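Local coordinates for periplasmic binding protein (PDB 5L9G) that binds the opine mannopine in the periplasm and probably delivers it to an ABC transporter for uptake into the bacterium, at residues R174-Y178 with A317-D323; S71-D75 with V257-R263; A212-K216 with A233-A238; K103-P107 with A291-A295; N157-I163 with W333-Y338. All coordinates share one frame; numbering follows the deposited sequence.

Contact 1 of 5, residues R174-Y178 with A317-D323; sequences RDKVY and AVQYSVD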
# COMPACT_ATOMS: atom_id res chain seq x y z
N ARG A 174 5.24 16.50 9.38
CA ARG A 174 5.07 15.63 8.21
C ARG A 174 6.16 15.78 7.16
O ARG A 174 6.58 14.79 6.57
CB ARG A 174 3.69 15.84 7.57
CG ARG A 174 2.58 15.17 8.34
CD ARG A 174 1.26 15.24 7.61
NE ARG A 174 0.69 16.60 7.55
CZ ARG A 174 -0.26 17.05 8.36
NH1 ARG A 174 -0.74 16.29 9.33
NH2 ARG A 174 -0.75 18.28 8.19
N ASP A 175 6.63 17.03 6.93
CA ASP A 175 7.66 17.29 5.93
C ASP A 175 9.09 16.91 6.40
O ASP A 175 10.05 17.06 5.63
CB ASP A 175 7.58 18.76 5.46
CG ASP A 175 7.87 19.82 6.51
OD1 ASP A 175 7.72 19.53 7.73
OD2 ASP A 175 8.20 20.96 6.13
N LYS A 176 9.23 16.45 7.66
CA LYS A 176 10.52 16.08 8.26
C LYS A 176 10.60 14.59 8.69
O LYS A 176 11.58 14.18 9.31
CB LYS A 176 10.88 17.00 9.45
CG LYS A 176 10.89 18.49 9.13
CD LYS A 176 12.29 19.01 8.90
CE LYS A 176 12.31 20.51 8.69
NZ LYS A 176 11.86 20.89 7.32
N VAL A 177 9.57 13.78 8.38
CA VAL A 177 9.56 12.36 8.76
C VAL A 177 10.88 11.65 8.46
O VAL A 177 11.46 11.00 9.33
CB VAL A 177 8.35 11.60 8.12
CG1 VAL A 177 8.50 10.09 8.28
CG2 VAL A 177 7.03 12.06 8.71
N TYR A 178 11.36 11.79 7.21
CA TYR A 178 12.53 11.05 6.77
C TYR A 178 13.84 11.71 7.14
O TYR A 178 14.86 11.03 7.18
CB TYR A 178 12.43 10.72 5.29
CG TYR A 178 11.28 9.77 5.02
CD1 TYR A 178 11.35 8.43 5.39
CD2 TYR A 178 10.09 10.23 4.46
CE1 TYR A 178 10.29 7.54 5.13
CE2 TYR A 178 9.04 9.35 4.16
CZ TYR A 178 9.15 8.01 4.51
OH TYR A 178 8.12 7.14 4.24
N ALA A 317 -2.52 17.59 0.93
CA ALA A 317 -2.13 18.68 1.82
C ALA A 317 -1.89 18.25 3.28
O ALA A 317 -1.09 18.88 3.96
CB ALA A 317 -3.15 19.81 1.77
N VAL A 318 -2.56 17.17 3.74
CA VAL A 318 -2.44 16.71 5.13
C VAL A 318 -1.68 15.39 5.24
O VAL A 318 -1.61 14.80 6.33
CB VAL A 318 -3.81 16.66 5.86
CG1 VAL A 318 -4.39 18.07 5.98
CG2 VAL A 318 -4.78 15.68 5.18
N GLN A 319 -1.06 14.96 4.13
CA GLN A 319 -0.29 13.73 4.05
C GLN A 319 1.18 14.03 3.79
O GLN A 319 1.59 15.18 3.61
CB GLN A 319 -0.84 12.83 2.90
CG GLN A 319 -2.23 12.28 3.16
CD GLN A 319 -2.66 11.37 2.04
OE1 GLN A 319 -2.28 10.19 2.00
NE2 GLN A 319 -3.38 11.93 1.07
N TYR A 320 1.99 12.98 3.79
CA TYR A 320 3.39 13.07 3.39
C TYR A 320 3.59 11.83 2.49
O TYR A 320 2.92 10.82 2.71
CB TYR A 320 4.35 13.08 4.61
CG TYR A 320 4.42 11.73 5.28
CD1 TYR A 320 3.38 11.29 6.10
CD2 TYR A 320 5.46 10.85 5.01
CE1 TYR A 320 3.39 10.01 6.65
CE2 TYR A 320 5.47 9.56 5.53
CZ TYR A 320 4.45 9.16 6.38
OH TYR A 320 4.44 7.90 6.90
N SER A 321 4.48 11.92 1.49
CA SER A 321 4.72 10.79 0.58
C SER A 321 5.71 9.79 1.14
O SER A 321 6.68 10.18 1.79
CB SER A 321 5.21 11.28 -0.78
OG SER A 321 4.17 11.89 -1.52
N VAL A 322 5.49 8.48 0.86
CA VAL A 322 6.46 7.45 1.26
C VAL A 322 7.80 7.79 0.56
O VAL A 322 7.78 8.31 -0.55
CB VAL A 322 5.95 6.01 0.91
CG1 VAL A 322 5.77 5.81 -0.59
CG2 VAL A 322 6.85 4.91 1.50
N ASP A 323 8.93 7.51 1.22
CA ASP A 323 10.22 7.77 0.60
C ASP A 323 10.92 6.46 0.31
O ASP A 323 11.49 5.85 1.22
CB ASP A 323 11.11 8.70 1.45
CG ASP A 323 12.41 9.14 0.78
OD1 ASP A 323 12.68 8.69 -0.37
OD2 ASP A 323 13.15 9.92 1.40
O HOH W 1 1.25 17.60 5.00

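Contact 2 of 5, residues S71-D75 with V257-R263; sequences SVTWD and VKGAPHR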
# COMPACT_ATOMS: atom_id res chain seq x y z
N SER A 71 12.41 -22.35 -8.59
CA SER A 71 11.10 -22.66 -9.15
C SER A 71 10.19 -21.42 -9.11
O SER A 71 9.43 -21.22 -8.15
CB SER A 71 10.46 -23.84 -8.42
OG SER A 71 11.25 -25.02 -8.55
N VAL A 72 10.29 -20.56 -10.16
CA VAL A 72 9.48 -19.34 -10.28
C VAL A 72 8.18 -19.68 -11.02
O VAL A 72 8.22 -20.16 -12.15
CB VAL A 72 10.26 -18.17 -10.95
CG1 VAL A 72 9.35 -16.96 -11.18
CG2 VAL A 72 11.48 -17.76 -10.11
N THR A 73 7.03 -19.47 -10.35
CA THR A 73 5.71 -19.71 -10.94
C THR A 73 4.98 -18.40 -11.25
O THR A 73 4.16 -18.36 -12.15
CB THR A 73 4.85 -20.69 -10.09
OG1 THR A 73 4.71 -20.21 -8.76
CG2 THR A 73 5.40 -22.11 -10.09
N TRP A 74 5.29 -17.32 -10.51
CA TRP A 74 4.66 -16.01 -10.72
C TRP A 74 5.31 -15.27 -11.88
O TRP A 74 6.53 -15.35 -12.07
CB TRP A 74 4.81 -15.15 -9.45
CG TRP A 74 4.03 -15.63 -8.27
CD1 TRP A 74 2.98 -16.50 -8.26
CD2 TRP A 74 4.19 -15.18 -6.92
NE1 TRP A 74 2.50 -16.65 -6.98
CE2 TRP A 74 3.22 -15.85 -6.14
CE3 TRP A 74 5.10 -14.31 -6.28
CZ2 TRP A 74 3.12 -15.67 -4.75
CZ3 TRP A 74 4.98 -14.11 -4.91
CH2 TRP A 74 4.01 -14.79 -4.16
N ASP A 75 4.50 -14.54 -12.67
CA ASP A 75 5.03 -13.71 -13.75
C ASP A 75 5.03 -12.26 -13.30
O ASP A 75 6.09 -11.67 -13.11
CB ASP A 75 4.23 -13.89 -15.05
CG ASP A 75 4.44 -15.25 -15.69
OD1 ASP A 75 5.59 -15.60 -15.97
OD2 ASP A 75 3.48 -15.99 -15.81
N VAL A 257 8.74 -10.94 -12.10
CA VAL A 257 9.64 -11.78 -11.30
C VAL A 257 10.82 -12.28 -12.16
O VAL A 257 10.61 -12.71 -13.30
CB VAL A 257 8.88 -12.94 -10.58
CG1 VAL A 257 9.81 -13.72 -9.65
CG2 VAL A 257 7.68 -12.40 -9.80
N LYS A 258 12.06 -12.18 -11.62
CA LYS A 258 13.27 -12.66 -12.29
C LYS A 258 13.10 -14.15 -12.57
O LYS A 258 12.84 -14.93 -11.65
CB LYS A 258 14.51 -12.41 -11.41
CG LYS A 258 15.84 -12.65 -12.13
CD LYS A 258 16.51 -11.34 -12.50
CE LYS A 258 17.54 -11.51 -13.59
NZ LYS A 258 18.15 -10.21 -13.95
N GLY A 259 13.21 -14.52 -13.84
CA GLY A 259 13.05 -15.90 -14.29
C GLY A 259 11.60 -16.29 -14.48
O GLY A 259 11.30 -17.49 -14.52
N ALA A 260 10.69 -15.28 -14.63
CA ALA A 260 9.25 -15.48 -14.85
C ALA A 260 9.06 -16.49 -16.01
O ALA A 260 9.68 -16.30 -17.06
CB ALA A 260 8.57 -14.17 -15.21
N PRO A 261 8.23 -17.55 -15.83
CA PRO A 261 8.09 -18.55 -16.92
C PRO A 261 7.48 -18.02 -18.22
O PRO A 261 7.78 -18.54 -19.29
CB PRO A 261 7.25 -19.66 -16.28
CG PRO A 261 6.56 -19.01 -15.12
CD PRO A 261 7.45 -17.92 -14.64
N HIS A 262 6.63 -16.99 -18.12
CA HIS A 262 5.95 -16.39 -19.27
C HIS A 262 6.35 -14.92 -19.33
O HIS A 262 5.49 -14.05 -19.53
CB HIS A 262 4.43 -16.55 -19.14
CG HIS A 262 4.00 -17.92 -18.71
ND1 HIS A 262 3.93 -18.97 -19.60
CD2 HIS A 262 3.65 -18.37 -17.48
CE1 HIS A 262 3.52 -20.01 -18.90
NE2 HIS A 262 3.33 -19.70 -17.62
N ARG A 263 7.66 -14.65 -19.17
CA ARG A 263 8.28 -13.32 -19.13
C ARG A 263 7.83 -12.38 -20.27
O ARG A 263 7.38 -11.27 -19.98
CB ARG A 263 9.82 -13.46 -19.09
CG ARG A 263 10.58 -12.15 -18.89
CD ARG A 263 11.94 -12.24 -19.56
NE ARG A 263 12.54 -10.94 -19.85
CZ ARG A 263 12.23 -10.18 -20.91
NH1 ARG A 263 12.83 -9.02 -21.09
NH2 ARG A 263 11.29 -10.57 -21.76

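Contact 3 of 5, residues A212-K216 with A233-A238; sequences AQLIK and AINDGA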
# COMPACT_ATOMS: atom_id res chain seq x y z
N ALA A 212 -10.14 -4.97 6.91
CA ALA A 212 -11.53 -4.61 6.61
C ALA A 212 -12.50 -5.43 7.50
O ALA A 212 -13.49 -4.88 8.00
CB ALA A 212 -11.82 -4.86 5.13
N GLN A 213 -12.20 -6.73 7.72
CA GLN A 213 -13.06 -7.58 8.55
C GLN A 213 -13.04 -7.13 10.01
O GLN A 213 -14.10 -7.08 10.65
CB GLN A 213 -12.68 -9.08 8.40
CG GLN A 213 -13.74 -10.05 8.92
CD GLN A 213 -15.07 -9.82 8.23
OE1 GLN A 213 -15.18 -9.91 7.00
NE2 GLN A 213 -16.10 -9.55 8.98
N LEU A 214 -11.85 -6.78 10.54
CA LEU A 214 -11.72 -6.27 11.92
C LEU A 214 -12.62 -5.03 12.09
O LEU A 214 -13.31 -4.91 13.10
CB LEU A 214 -10.27 -5.84 12.19
CG LEU A 214 -9.28 -7.00 12.37
CD1 LEU A 214 -7.84 -6.43 12.39
CD2 LEU A 214 -9.56 -7.79 13.66
N ILE A 215 -12.64 -4.16 11.08
CA ILE A 215 -13.44 -2.92 11.03
C ILE A 215 -14.94 -3.26 10.99
O ILE A 215 -15.71 -2.79 11.81
CB ILE A 215 -12.99 -2.02 9.84
CG1 ILE A 215 -11.54 -1.52 10.08
CG2 ILE A 215 -13.97 -0.84 9.66
CD1 ILE A 215 -10.87 -0.86 8.88
N LYS A 216 -15.33 -4.14 10.06
CA LYS A 216 -16.73 -4.56 9.95
C LYS A 216 -17.25 -5.20 11.24
O LYS A 216 -18.38 -4.93 11.64
CB LYS A 216 -16.91 -5.52 8.77
CG LYS A 216 -16.83 -4.84 7.39
CD LYS A 216 -16.98 -5.87 6.26
CE LYS A 216 -15.70 -6.63 5.99
NZ LYS A 216 -15.68 -7.24 4.63
N ALA A 233 -15.07 -1.29 3.97
CA ALA A 233 -15.70 -1.79 5.20
C ALA A 233 -16.89 -0.88 5.60
O ALA A 233 -17.96 -1.38 5.91
CB ALA A 233 -14.69 -1.87 6.33
N ILE A 234 -16.69 0.46 5.53
CA ILE A 234 -17.75 1.44 5.84
C ILE A 234 -18.92 1.24 4.85
O ILE A 234 -20.09 1.25 5.27
CB ILE A 234 -17.16 2.88 5.81
CG1 ILE A 234 -16.15 3.04 6.98
CG2 ILE A 234 -18.31 3.95 5.89
CD1 ILE A 234 -15.30 4.35 6.94
N ASN A 235 -18.61 1.06 3.55
CA ASN A 235 -19.66 0.81 2.53
C ASN A 235 -20.47 -0.45 2.88
O ASN A 235 -21.69 -0.51 2.64
CB ASN A 235 -19.03 0.65 1.14
CG ASN A 235 -18.52 1.94 0.53
OD1 ASN A 235 -17.82 1.93 -0.49
ND2 ASN A 235 -18.81 3.07 1.15
N ASP A 236 -19.80 -1.43 3.49
CA ASP A 236 -20.40 -2.70 3.92
C ASP A 236 -21.12 -2.61 5.28
O ASP A 236 -21.59 -3.63 5.81
CB ASP A 236 -19.32 -3.81 3.93
CG ASP A 236 -18.88 -4.24 2.55
OD1 ASP A 236 -19.61 -3.94 1.57
OD2 ASP A 236 -17.82 -4.88 2.45
N GLY A 237 -21.23 -1.39 5.82
CA GLY A 237 -21.94 -1.12 7.06
C GLY A 237 -21.11 -0.88 8.31
O GLY A 237 -21.71 -0.67 9.37
N ALA A 238 -19.75 -0.89 8.23
CA ALA A 238 -18.94 -0.65 9.43
C ALA A 238 -19.17 0.76 10.00
O ALA A 238 -19.23 1.72 9.24
CB ALA A 238 -17.46 -0.85 9.12
O HOH W 2 -15.18 -4.74 3.31

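Contact 4 of 5, residues K103-P107 with A291-A295; sequences KADFP and ANMKA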
# COMPACT_ATOMS: atom_id res chain seq x y z
N LYS A 103 6.88 7.77 -19.21
CA LYS A 103 7.04 8.27 -17.83
C LYS A 103 6.32 9.61 -17.56
O LYS A 103 5.88 9.83 -16.44
CB LYS A 103 8.52 8.33 -17.43
CG LYS A 103 9.17 6.95 -17.29
CD LYS A 103 10.55 7.04 -16.68
CE LYS A 103 11.22 5.69 -16.57
NZ LYS A 103 12.43 5.74 -15.71
N ALA A 104 6.14 10.45 -18.61
CA ALA A 104 5.44 11.74 -18.52
C ALA A 104 3.96 11.59 -18.10
O ALA A 104 3.40 12.52 -17.52
CB ALA A 104 5.53 12.49 -19.84
N ASP A 105 3.35 10.42 -18.36
CA ASP A 105 1.96 10.12 -18.00
C ASP A 105 1.81 9.68 -16.54
O ASP A 105 0.68 9.53 -16.08
CB ASP A 105 1.41 9.00 -18.89
CG ASP A 105 1.37 9.34 -20.36
OD1 ASP A 105 1.18 10.53 -20.70
OD2 ASP A 105 1.44 8.41 -21.18
N PHE A 106 2.91 9.42 -15.83
CA PHE A 106 2.84 8.92 -14.46
C PHE A 106 3.50 9.90 -13.46
O PHE A 106 4.31 10.73 -13.90
CB PHE A 106 3.49 7.52 -14.38
CG PHE A 106 2.68 6.45 -15.08
CD1 PHE A 106 2.73 6.30 -16.46
CD2 PHE A 106 1.85 5.60 -14.35
CE1 PHE A 106 1.94 5.35 -17.11
CE2 PHE A 106 1.09 4.61 -15.00
CZ PHE A 106 1.12 4.50 -16.37
N PRO A 107 3.21 9.83 -12.14
CA PRO A 107 3.88 10.75 -11.20
C PRO A 107 5.41 10.59 -11.26
O PRO A 107 5.91 9.50 -11.59
CB PRO A 107 3.33 10.33 -9.83
CG PRO A 107 2.02 9.66 -10.13
CD PRO A 107 2.26 8.95 -11.43
N ALA A 291 -2.77 5.82 -11.35
CA ALA A 291 -1.46 6.50 -11.45
C ALA A 291 -1.28 7.16 -12.83
O ALA A 291 -0.55 8.14 -12.95
CB ALA A 291 -0.32 5.52 -11.19
N ASN A 292 -1.95 6.62 -13.86
CA ASN A 292 -1.86 7.18 -15.21
C ASN A 292 -2.69 8.47 -15.28
O ASN A 292 -3.92 8.42 -15.22
CB ASN A 292 -2.32 6.16 -16.26
CG ASN A 292 -2.02 6.55 -17.68
OD1 ASN A 292 -1.96 7.73 -18.04
ND2 ASN A 292 -1.85 5.57 -18.54
N MET A 293 -2.01 9.63 -15.40
CA MET A 293 -2.59 10.98 -15.47
C MET A 293 -3.66 11.11 -16.55
O MET A 293 -4.62 11.86 -16.38
CB MET A 293 -1.48 12.03 -15.71
CG MET A 293 -0.55 12.23 -14.54
SD MET A 293 0.97 13.16 -14.91
CE MET A 293 1.62 13.31 -13.23
N LYS A 294 -3.49 10.39 -17.68
CA LYS A 294 -4.44 10.40 -18.79
C LYS A 294 -5.80 9.79 -18.41
O LYS A 294 -6.80 10.16 -19.02
CB LYS A 294 -3.85 9.71 -20.03
CG LYS A 294 -2.65 10.43 -20.65
CD LYS A 294 -1.95 9.57 -21.71
CE LYS A 294 -2.54 9.72 -23.10
NZ LYS A 294 -1.82 8.87 -24.09
N ALA A 295 -5.86 8.89 -17.41
CA ALA A 295 -7.12 8.27 -16.95
C ALA A 295 -8.13 9.32 -16.40
O ALA A 295 -9.33 9.15 -16.60
CB ALA A 295 -6.85 7.21 -15.89

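Contact 5 of 5, residues N157-I163 with W333-Y338; sequences NQPIGMI and WASEAY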
# COMPACT_ATOMS: atom_id res chain seq x y z
N ASN A 157 1.51 -5.97 10.17
CA ASN A 157 2.61 -6.81 10.64
C ASN A 157 3.89 -6.56 9.79
O ASN A 157 4.88 -7.29 9.94
CB ASN A 157 2.23 -8.31 10.69
CG ASN A 157 2.14 -8.93 9.33
OD1 ASN A 157 1.86 -8.24 8.35
ND2 ASN A 157 2.43 -10.23 9.25
N GLN A 158 3.82 -5.61 8.85
CA GLN A 158 4.97 -5.20 8.03
C GLN A 158 5.24 -3.71 8.33
O GLN A 158 4.30 -3.01 8.74
CB GLN A 158 4.77 -5.49 6.55
CG GLN A 158 4.69 -6.99 6.26
CD GLN A 158 4.57 -7.26 4.80
OE1 GLN A 158 3.55 -7.77 4.30
NE2 GLN A 158 5.61 -6.90 4.07
N PRO A 159 6.49 -3.22 8.18
CA PRO A 159 6.83 -1.88 8.71
C PRO A 159 6.55 -0.64 7.88
O PRO A 159 6.57 0.44 8.48
CB PRO A 159 8.34 -1.98 8.98
CG PRO A 159 8.83 -2.93 7.97
CD PRO A 159 7.72 -3.96 7.79
N ILE A 160 6.36 -0.73 6.55
CA ILE A 160 6.14 0.48 5.73
C ILE A 160 4.89 1.25 6.20
O ILE A 160 3.79 0.70 6.21
CB ILE A 160 6.15 0.23 4.20
CG1 ILE A 160 7.57 -0.29 3.77
CG2 ILE A 160 5.78 1.52 3.43
CD1 ILE A 160 7.63 -0.97 2.39
N GLY A 161 5.10 2.49 6.63
CA GLY A 161 4.03 3.34 7.16
C GLY A 161 3.94 3.27 8.67
O GLY A 161 3.50 4.23 9.30
N MET A 162 4.38 2.15 9.28
CA MET A 162 4.34 1.93 10.74
C MET A 162 5.48 2.64 11.47
O MET A 162 5.25 3.25 12.52
CB MET A 162 4.30 0.43 11.07
CG MET A 162 3.22 -0.35 10.28
SD MET A 162 1.53 0.21 10.66
CE MET A 162 0.98 0.73 9.07
N ILE A 163 6.72 2.57 10.93
CA ILE A 163 7.89 3.25 11.51
C ILE A 163 7.65 4.77 11.45
O ILE A 163 7.87 5.47 12.44
CB ILE A 163 9.22 2.87 10.78
CG1 ILE A 163 9.45 1.32 10.72
CG2 ILE A 163 10.43 3.62 11.36
CD1 ILE A 163 9.63 0.57 12.07
N TRP A 333 16.95 -3.32 8.53
CA TRP A 333 16.91 -2.86 9.92
C TRP A 333 15.44 -2.80 10.38
O TRP A 333 15.11 -3.29 11.45
CB TRP A 333 17.55 -1.45 10.09
CG TRP A 333 17.16 -0.78 11.38
CD1 TRP A 333 17.69 -1.01 12.61
CD2 TRP A 333 16.05 0.11 11.58
NE1 TRP A 333 16.99 -0.31 13.57
CE2 TRP A 333 15.99 0.40 12.96
CE3 TRP A 333 15.12 0.74 10.72
CZ2 TRP A 333 15.03 1.26 13.50
CZ3 TRP A 333 14.14 1.55 11.26
CH2 TRP A 333 14.10 1.80 12.63
N ALA A 334 14.60 -2.13 9.58
CA ALA A 334 13.18 -1.92 9.87
C ALA A 334 12.41 -3.22 10.05
O ALA A 334 11.69 -3.35 11.05
CB ALA A 334 12.55 -1.03 8.82
N SER A 335 12.62 -4.21 9.16
CA SER A 335 11.97 -5.52 9.24
C SER A 335 12.29 -6.24 10.55
O SER A 335 11.36 -6.62 11.26
CB SER A 335 12.37 -6.39 8.05
OG SER A 335 11.83 -5.85 6.85
N GLU A 336 13.60 -6.37 10.89
CA GLU A 336 14.05 -7.02 12.12
C GLU A 336 13.58 -6.30 13.39
O GLU A 336 13.06 -6.96 14.29
CB GLU A 336 15.59 -7.23 12.10
CG GLU A 336 16.17 -7.77 13.40
CD GLU A 336 17.59 -8.28 13.32
OE1 GLU A 336 18.52 -7.52 13.70
OE2 GLU A 336 17.78 -9.44 12.89
N ALA A 337 13.79 -4.97 13.49
CA ALA A 337 13.39 -4.21 14.67
C ALA A 337 11.86 -4.26 14.90
O ALA A 337 11.41 -4.41 16.04
CB ALA A 337 13.87 -2.77 14.56
N TYR A 338 11.07 -4.15 13.81
CA TYR A 338 9.60 -4.19 13.91
C TYR A 338 9.11 -5.61 14.27
O TYR A 338 8.21 -5.73 15.10
CB TYR A 338 8.96 -3.63 12.65
CG TYR A 338 7.47 -3.35 12.77
CD1 TYR A 338 6.98 -2.49 13.76
CD2 TYR A 338 6.57 -3.87 11.85
CE1 TYR A 338 5.62 -2.20 13.85
CE2 TYR A 338 5.21 -3.57 11.92
CZ TYR A 338 4.74 -2.73 12.92
OH TYR A 338 3.40 -2.42 12.97

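Contact 1 of 5, residues R174-Y178 with A317-D323
The ring of Tyr178 lies against the backbone of 321-323 with Asp323 CB centred over one face, 3.5 Å from the ring centroid, a CH-pi contact. Val177 CG1 covers the opposite face, and Ser321 O comes up at the edge, 3.4 Å from Tyr178 CE2. Beyond the ring, Tyr178 OH accepts from Asp323 N at 3.1 Å (N-H...O 151°) and also hydrogen-bonds Glu164 of helix 162-169, so two bonds hold the hydroxyl. The Asp323 carboxylate stands almost perpendicular to the ring; its OD1 caps the following helix 324-343 at Asn325 N. Next along, the Tyr320 ring receives Val177 CG2 over its centre, 4.2 Å from the centroid, while Tyr178 CE2 meets its edge in plane. Tyr320 CG sits between its own N and carbonyl carbon (chi1 71°), and CB rests on Arg174 O at 3.4 Å. The short strand 320-321 pairs in parallel with strand 240-256 of the solute-binding fold, and residues 174-176 and the start of helix 177-180 pack against it. At the far end the Arg174 guanidinium lays one face over Val318 O, while its NE donates to a water at 2.8 Å. That water in turn donates to Ala317 O and Gln319 O, bridging the side chain to two carbonyls. Farther out, Asp246 of strand 240-256 holds Arg174 NH1 in a salt bridge.

Contact 2 of 5, residues S71-D75 with V257-R263
Val72 is the bump that fills the hollow of the 257-260 turn: its CG1 presses on Val257 CG1 at 3.6 Å, and its CG2 lies 3.5 Å from Lys258 O. Both valines hold CG1 anti to the backbone N (chi1 174° in Val72, -174° in Val257), which brings these two methyls together. Val67 of helix 61-69 touches both valines, so the hydrophobic pocket closes against that helix. The Pro261 ring fits a second hollow, between the backbone of 72-73 and the Asp75 side chain, with CD 3.4 Å from Val72 O and 3.3 Å from Asp75 OD1. Pro261 is presented by two successive turns: type II from Val257 to Ala260, with Gly259 at positive phi, then type I from Ala260 to Arg263. These turns link strand 240-256 to helix 263-273. Residues 71-75 lead from helix 61-69 into strand 76-80, so the contact joins two neighbouring connections at one end of the antiparallel pair 76-80 and 240-256. Asp75 grips the partner at two places. Its carbonyl accepts from Val257 N at 2.9 Å, and its carboxylate OD1 accepts from His262 N at 2.8 Å, on the syn side but 31° out of the carboxylate plane. The other oxygen, OD2, approaches the edge of the His262 ring at CD2 and takes a hydrogen bond from Val24 N of strand 23-27. Trp74 CB touches Val257 CG2 at 4.0 Å, while its indole NE1 turns away to Asp55.

Contact 3 of 5, residues A212-K216 with A233-A238
Ala233 CB rests on helix 208-216, meeting Ile215 CG2 at 3.6 Å and Ala212 O at the same distance. The partner segment is the end of helix 227-235, closed by a Schellman motif: Ala238 N bonds back to Ala233 O and Gly237 N to Ile234 O, with Gly237 as the C-prime residue at positive phi. This turn brings Ala238 round to the same side as Ala233, and its CB lies 3.5 Å from Ile215 CG2. The isoleucine methyl rests against both alanine methyls, which sit side by side on it. CG2 gets there by standing anti to the Ile215 backbone N, with CG1 beside that N (chi1 -66°); the residue also packs on Ile223 and Thr225 of strand 222-226 and on Phe240 of strand 240-256. Small side chains let the backbones come close: the CA atoms of Lys216 and Ala238 are only 4.5 Å apart. The packing here is therefore tight and largely apolar, with methyls also resting on carbonyl oxygens; strand 222-226 lies between the two helices in the chain. The outer side is looser. Lys216 lays its CG on Ala233 CB, then bends at chi3 (-80°), and CD passes Asp236 CB before the ammonium group turns to the carboxylate. The direct salt bridge is long, with Lys216 NZ 3.9 Å from Asp236 OD2. A water spans the gap, accepting from Lys216 NZ at 2.9 Å and donating to Asp236 OD2 at 2.8 Å.

Contact 4 of 5, residues K103-P107 with A291-A295
One backbone hydrogen bond carries the polar part: Met293 N donates to Asp105 O at 2.8 Å, nearly straight (162°) and almost in line with the C=O. The same carbonyl oxygen also receives a CA-H...O contact from Asn292. Packing comes next. The Phe106 ring takes Asn292 CA over one face, 4.2 Å from its centroid and offset toward the rim, a CH-pi contact; Ala291 CB touches CD2 at 3.8 Å. Pro107 CD rests on Ala291 O at 3.3 Å. Extended beyond CG, the Met293 chain runs along the backbone, putting SD 3.6 Å from Ala104 O and CE against Phe106 O. The capping bond is internal to 291-295: Asn292 CG stands anti to its N (chi1 -169°), and OD1 accepts from Lys294 N at 3.1 Å as helix 294-299 begins, while ND2 binds Ser274 O. Charge plays a lesser part, since Lys294 lays its CD on Asp105 OD1, and NZ stays beyond salt-bridge range of the carboxylate. The contact ties the loop before strand 111-112 to the segment joining strand 289-290 to helix 294-299. Its hold thus rests on backbone polarity and ring packing, with at most a modest electrostatic contribution from the Asp105-Lys294 pair.

Contact 5 of 5, residues N157-I163 with W333-Y338
Trp333 meets Ile163 at the indole edge, where CZ3 lies 4.2 Å from Ile163 CG2, close to the ring plane. One residue on, Ala334 turns its CB into the groove between Ile163 CG1 and Pro159 CG, both at 4.3 Å, so the small methyl fits between the two larger groups. Ser335 adds its N and OG beside Pro159 CG; its hydroxyl bonds back to Ala331 O in its own helix. A turn later comes Tyr338, which makes the widest contact. With CG anti to the backbone N (chi1 -167°), the ring reaches past Pro159, whose CB lies 3.9 Å from CD2, and continues to the chain at 157-158, where CE2 approaches Gln158 O at 3.4 Å. At its end Met162 CB and CG pack obliquely against CZ and OH, with CG 3.4 Å from Tyr338 OH. Ile163 CD1 closes the near end at Tyr338 CB. The C-terminal helix 324-343 thus covers the loop after strand 153-156 and the first turn of helix 162-169, with Pro159 O, ahead of the N-cap Gly161, accepting from both Met162 N and Ile163 N. The Gln158 side chain, whose CB points away from the helix, comes within about 4 Å of the bound mannopine (nearest atoms). No hydrogen bond crosses between the two segments; apolar shape sets the fit, and the tyrosine hydroxyl is held by a carbonyl outside them, Trp156 O.

Contacts 1 and 5 are neighbours, touching through Val322 and Ile160, and use successive elements: helices 162-169 and 177-180, then strand 320-321 and helix 324-343. Contact 5 is apolar across its segments, whereas contact 1 adds a hydroxyl bond and a bridging water. Contact 3, nested inside all the others along the chain, is the most buried, with alanine and isoleucine inside and a water-mediated ion pair outside. Contact 2 joins two loops and contact 4 a loop to the lead-in of helix 294-299; both mix buried with exposed residues and use backbone N-H donors, plus a carboxylate in contact 2 and an aromatic face in contact 4. Contact 2 lies farthest from the chain centre.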